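Local coordinates for fasciclin-1 (Drosophila melanogaster, PDB 1O70), which acts as a neural cell adhesion molecule, represented here by its third and fourth FAS1 domains, at residues A[193-204]-A[296-306]. Residues are numbered along the deposited sequence; the frame is centred on the assembly and turned at random.
Sequences RFTYFVPRDKGW and TNGIIHVIDYP. With SO4 (sulfate ion), chain C.
Pro306 CB lies over one face of the Trp204 indole, 4.0 Å from the centroid of the six-membered ring and 22° off its normal, which defines a CH-pi contact. The same CB is 3.5 Å from Pro199 CG, so Pro306 packs against both the end of strand 193-199 and the start of helix 201-210; Thr174 OG1 takes the indole NE1 hydrogen bond. Ile303 extends this apolar cluster: with chi1 at 64°, CG1 sits between its backbone N and carbonyl carbon and lies against Pro199 CA at 3.6 Å. At the other end of the strands, Asn297 O receives Phe194 N on a lone pair (3.0 Å). Asn297 ND2 lies 3.8 Å from Phe194 CE1, the amide and ring planes 66° apart; OD1 on Val161 N, and ND2 on Leu187 O and Asn189 O, fix its rotation. Six further backbone hydrogen bonds, running on to Arg200 N on Ile303 O, pair the first and last strands of the fourth FAS1 domain in parallel. Arg200, the helix N-cap residue, bonds a sulfate, probably from the crystallisation liquor, through NE to O2 (2.9 Å) and NH2 to O4, and makes a long salt bridge from NH1 to Asp304 OD2 (3.7 Å). Replacing Arg200 with an alanine would probably leave the Asp304 carboxylate without this charged mate and the sulfate without its guanidinium bonds, though Lys202 N would still hold O2. Apolar packing and backbone bonding thus carry the join, with a guanidinium at each end, Arg193 beside Asn297 and Arg200 beside Asp304.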
loop_
_atom_site.group_PDB
_atom_site.type_symbol
_atom_site.label_atom_id
_atom_site.label_comp_id
_atom_site.label_asym_id
_atom_site.label_seq_id
_atom_site.Cartn_x
_atom_site.Cartn_y
_atom_site.Cartn_z
ATOM N N ARG A 193 -11.724 -3.914 -12.612
ATOM C CA ARG A 193 -11.240 -3.641 -11.271
ATOM C C ARG A 193 -10.435 -4.851 -10.818
ATOM O O ARG A 193 -10.953 -5.964 -10.759
ATOM C CB ARG A 193 -12.409 -3.370 -10.324
ATOM C CG ARG A 193 -12.960 -1.957 -10.452
ATOM C CD ARG A 193 -11.916 -0.926 -10.027
ATOM N NE ARG A 193 -12.331 0.453 -10.279
ATOM C CZ ARG A 193 -12.327 1.033 -11.479
ATOM N NH1 ARG A 193 -11.930 0.352 -12.546
ATOM N NH2 ARG A 193 -12.704 2.302 -11.612
ATOM N N PHE A 194 -9.158 -4.631 -10.522
ATOM C CA PHE A 194 -8.295 -5.715 -10.101
ATOM C C PHE A 194 -7.962 -5.725 -8.626
ATOM O O PHE A 194 -7.801 -4.680 -7.993
ATOM C CB PHE A 194 -6.968 -5.689 -10.851
ATOM C CG PHE A 194 -7.091 -5.591 -12.329
ATOM C CD1 PHE A 194 -7.256 -4.353 -12.939
ATOM C CD2 PHE A 194 -6.978 -6.723 -13.125
ATOM C CE1 PHE A 194 -7.287 -4.235 -14.325
ATOM C CE2 PHE A 194 -7.008 -6.618 -14.512
ATOM C CZ PHE A 194 -7.167 -5.367 -15.115
ATOM N N THR A 195 -7.854 -6.932 -8.088
ATOM C CA THR A 195 -7.465 -7.136 -6.701
ATOM C C THR A 195 -6.264 -8.066 -6.841
ATOM O O THR A 195 -6.413 -9.287 -6.946
ATOM C CB THR A 195 -8.575 -7.808 -5.900
ATOM O OG1 THR A 195 -9.696 -6.922 -5.820
ATOM C CG2 THR A 195 -8.103 -8.123 -4.505
ATOM N N TYR A 196 -5.074 -7.474 -6.864
ATOM C CA TYR A 196 -3.836 -8.224 -7.046
ATOM C C TYR A 196 -3.118 -8.527 -5.730
ATOM O O TYR A 196 -2.711 -7.613 -5.005
ATOM C CB TYR A 196 -2.909 -7.432 -7.985
ATOM C CG TYR A 196 -1.825 -8.230 -8.694
ATOM C CD1 TYR A 196 -0.864 -7.580 -9.472
ATOM C CD2 TYR A 196 -1.741 -9.620 -8.578
ATOM C CE1 TYR A 196 0.158 -8.279 -10.110
ATOM C CE2 TYR A 196 -0.724 -10.337 -9.218
ATOM C CZ TYR A 196 0.228 -9.660 -9.980
ATOM O OH TYR A 196 1.260 -10.359 -10.575
ATOM N N PHE A 197 -2.985 -9.816 -5.424
ATOM C CA PHE A 197 -2.284 -10.242 -4.225
ATOM C C PHE A 197 -0.844 -10.378 -4.673
ATOM O O PHE A 197 -0.458 -11.382 -5.272
ATOM C CB PHE A 197 -2.813 -11.582 -3.708
ATOM C CG PHE A 197 -4.237 -11.532 -3.265
ATOM C CD1 PHE A 197 -5.259 -11.638 -4.199
ATOM C CD2 PHE A 197 -4.560 -11.290 -1.931
ATOM C CE1 PHE A 197 -6.589 -11.502 -3.823
ATOM C CE2 PHE A 197 -5.890 -11.149 -1.534
ATOM C CZ PHE A 197 -6.909 -11.252 -2.485
ATOM N N VAL A 198 -0.063 -9.342 -4.382
ATOM C CA VAL A 198 1.331 -9.271 -4.790
ATOM C C VAL A 198 2.386 -9.724 -3.790
ATOM O O VAL A 198 2.563 -9.111 -2.742
ATOM C CB VAL A 198 1.710 -7.839 -5.183
ATOM C CG1 VAL A 198 3.153 -7.795 -5.597
ATOM C CG2 VAL A 198 0.807 -7.347 -6.299
ATOM N N PRO A 199 3.107 -10.809 -4.102
ATOM C CA PRO A 199 4.143 -11.254 -3.165
ATOM C C PRO A 199 5.271 -10.201 -3.178
ATOM O O PRO A 199 5.660 -9.717 -4.239
ATOM C CB PRO A 199 4.596 -12.588 -3.759
ATOM C CG PRO A 199 3.352 -13.087 -4.473
ATOM C CD PRO A 199 2.857 -11.829 -5.139
ATOM N N ARG A 200 5.780 -9.831 -2.006
ATOM C CA ARG A 200 6.851 -8.845 -1.922
ATOM C C ARG A 200 8.159 -9.514 -2.334
ATOM O O ARG A 200 8.226 -10.738 -2.421
ATOM C CB ARG A 200 6.982 -8.326 -0.494
ATOM C CG ARG A 200 7.303 -9.426 0.491
ATOM C CD ARG A 200 7.200 -8.952 1.921
ATOM N NE ARG A 200 8.161 -7.901 2.211
ATOM C CZ ARG A 200 8.478 -7.501 3.439
ATOM N NH1 ARG A 200 7.904 -8.073 4.495
ATOM N NH2 ARG A 200 9.370 -6.534 3.614
ATOM N N ASP A 201 9.199 -8.722 -2.585
ATOM C CA ASP A 201 10.487 -9.282 -2.977
ATOM C C ASP A 201 10.966 -10.352 -1.984
ATOM O O ASP A 201 11.343 -11.460 -2.397
ATOM C CB ASP A 201 11.528 -8.167 -3.109
ATOM C CG ASP A 201 11.494 -7.481 -4.484
ATOM O OD1 ASP A 201 10.513 -7.677 -5.256
ATOM O OD2 ASP A 201 12.451 -6.731 -4.791
ATOM N N LYS A 202 10.946 -10.034 -0.687
ATOM C CA LYS A 202 11.376 -10.980 0.355
ATOM C C LYS A 202 10.656 -12.325 0.163
ATOM O O LYS A 202 11.230 -13.391 0.404
ATOM C CB LYS A 202 11.064 -10.426 1.747
ATOM C CG LYS A 202 11.747 -11.184 2.886
ATOM C CD LYS A 202 11.220 -10.758 4.260
ATOM C CE LYS A 202 11.268 -9.238 4.481
ATOM N NZ LYS A 202 12.642 -8.657 4.544
ATOM N N GLY A 203 9.397 -12.256 -0.265
ATOM C CA GLY A 203 8.628 -13.459 -0.509
ATOM C C GLY A 203 9.232 -14.293 -1.628
ATOM O O GLY A 203 9.406 -15.499 -1.455
ATOM N N TRP A 204 9.549 -13.683 -2.772
ATOM C CA TRP A 204 10.152 -14.453 -3.861
ATOM C C TRP A 204 11.547 -14.931 -3.456
ATOM O O TRP A 204 11.972 -16.012 -3.877
ATOM C CB TRP A 204 10.242 -13.638 -5.159
ATOM C CG TRP A 204 8.900 -13.460 -5.835
ATOM C CD1 TRP A 204 8.228 -12.282 -6.022
ATOM C CD2 TRP A 204 8.045 -14.493 -6.374
ATOM N NE1 TRP A 204 7.019 -12.515 -6.625
ATOM C CE2 TRP A 204 6.881 -13.852 -6.853
ATOM C CE3 TRP A 204 8.150 -15.891 -6.491
ATOM C CZ2 TRP A 204 5.828 -14.555 -7.450
ATOM C CZ3 TRP A 204 7.087 -16.596 -7.089
ATOM C CH2 TRP A 204 5.944 -15.919 -7.556
ATOM N N THR A 296 -6.080 3.212 -8.826
ATOM C CA THR A 296 -7.160 3.855 -9.559
ATOM C C THR A 296 -8.105 2.855 -10.217
ATOM O O THR A 296 -9.286 3.146 -10.416
ATOM C CB THR A 296 -6.602 4.816 -10.626
ATOM O OG1 THR A 296 -5.724 4.102 -11.510
ATOM C CG2 THR A 296 -5.817 5.949 -9.957
ATOM N N ASN A 297 -7.591 1.668 -10.535
ATOM C CA ASN A 297 -8.395 0.631 -11.165
ATOM C C ASN A 297 -8.370 -0.637 -10.332
ATOM O O ASN A 297 -8.412 -1.737 -10.879
ATOM C CB ASN A 297 -7.848 0.326 -12.553
ATOM C CG ASN A 297 -6.427 -0.148 -12.511
ATOM O OD1 ASN A 297 -5.726 0.060 -11.524
ATOM N ND2 ASN A 297 -5.978 -0.781 -13.590
ATOM N N GLY A 298 -8.297 -0.498 -9.012
ATOM C CA GLY A 298 -8.270 -1.687 -8.185
ATOM C C GLY A 298 -7.520 -1.521 -6.883
ATOM O O GLY A 298 -7.290 -0.408 -6.419
ATOM N N ILE A 299 -7.133 -2.642 -6.289
ATOM C CA ILE A 299 -6.425 -2.624 -5.026
ATOM C C ILE A 299 -5.372 -3.719 -5.030
ATOM O O ILE A 299 -5.564 -4.773 -5.633
ATOM C CB ILE A 299 -7.409 -2.868 -3.853
ATOM C CG1 ILE A 299 -6.724 -2.595 -2.511
ATOM C CG2 ILE A 299 -7.884 -4.309 -3.875
ATOM C CD1 ILE A 299 -7.675 -2.661 -1.344
ATOM N N ILE A 300 -4.261 -3.464 -4.352
ATOM C CA ILE A 300 -3.180 -4.432 -4.254
ATOM C C ILE A 300 -2.950 -4.830 -2.798
ATOM O O ILE A 300 -2.962 -3.976 -1.917
ATOM C CB ILE A 300 -1.872 -3.838 -4.771
ATOM C CG1 ILE A 300 -1.879 -3.809 -6.302
ATOM C CG2 ILE A 300 -0.679 -4.622 -4.210
ATOM C CD1 ILE A 300 -0.607 -3.201 -6.889
ATOM N N HIS A 301 -2.735 -6.115 -2.538
ATOM C CA HIS A 301 -2.459 -6.565 -1.167
ATOM C C HIS A 301 -1.086 -7.240 -1.180
ATOM O O HIS A 301 -0.913 -8.312 -1.773
ATOM C CB HIS A 301 -3.505 -7.570 -0.699
ATOM C CG HIS A 301 -4.910 -7.052 -0.746
ATOM N ND1 HIS A 301 -5.376 -6.087 0.121
ATOM C CD2 HIS A 301 -5.951 -7.371 -1.553
ATOM C CE1 HIS A 301 -6.644 -5.832 -0.148
ATOM N NE2 HIS A 301 -7.018 -6.598 -1.159
ATOM N N VAL A 302 -0.105 -6.627 -0.533
ATOM C CA VAL A 302 1.229 -7.213 -0.532
ATOM C C VAL A 302 1.313 -8.364 0.453
ATOM O O VAL A 302 1.100 -8.195 1.655
ATOM C CB VAL A 302 2.305 -6.173 -0.192
ATOM C CG1 VAL A 302 3.666 -6.834 -0.226
ATOM C CG2 VAL A 302 2.250 -5.026 -1.190
ATOM N N ILE A 303 1.625 -9.546 -0.058
ATOM C CA ILE A 303 1.710 -10.708 0.804
ATOM C C ILE A 303 3.135 -11.168 1.090
ATOM O O ILE A 303 4.070 -10.788 0.385
ATOM C CB ILE A 303 0.846 -11.839 0.243
ATOM C CG1 ILE A 303 1.364 -12.310 -1.110
ATOM C CG2 ILE A 303 -0.590 -11.318 0.083
ATOM C CD1 ILE A 303 0.529 -13.431 -1.708
ATOM N N ASP A 304 3.298 -11.962 2.147
ATOM C CA ASP A 304 4.611 -12.447 2.586
ATOM C C ASP A 304 5.203 -13.564 1.749
ATOM O O ASP A 304 6.423 -13.729 1.696
ATOM C CB ASP A 304 4.534 -12.940 4.031
ATOM C CG ASP A 304 4.736 -11.834 5.046
ATOM O OD1 ASP A 304 4.274 -12.016 6.196
ATOM O OD2 ASP A 304 5.380 -10.802 4.728
ATOM N N TYR A 305 4.337 -14.339 1.112
ATOM C CA TYR A 305 4.780 -15.473 0.316
ATOM C C TYR A 305 3.761 -15.684 -0.794
ATOM O O TYR A 305 2.561 -15.498 -0.595
ATOM C CB TYR A 305 4.857 -16.717 1.211
ATOM C CG TYR A 305 5.632 -17.882 0.631
ATOM C CD1 TYR A 305 7.030 -17.870 0.604
ATOM C CD2 TYR A 305 4.969 -18.996 0.091
ATOM C CE1 TYR A 305 7.749 -18.934 0.054
ATOM C CE2 TYR A 305 5.684 -20.067 -0.464
ATOM C CZ TYR A 305 7.072 -20.026 -0.480
ATOM O OH TYR A 305 7.792 -21.057 -1.049
ATOM N N PRO A 306 4.228 -16.083 -1.982
ATOM C CA PRO A 306 3.343 -16.315 -3.128
ATOM C C PRO A 306 2.456 -17.551 -2.972
ATOM O O PRO A 306 2.834 -18.507 -2.299
ATOM C CB PRO A 306 4.325 -16.446 -4.288
ATOM C CG PRO A 306 5.522 -17.063 -3.636
ATOM C CD PRO A 306 5.637 -16.309 -2.346
HETATM S S SO4 C . 11.215 -6.393 0.517
HETATM O O1 SO4 C . 11.076 -5.229 -0.351
HETATM O O2 SO4 C . 10.158 -7.363 0.187
HETATM O O3 SO4 C . 12.525 -7.032 0.325
HETATM O O4 SO4 C . 11.074 -5.959 1.920
#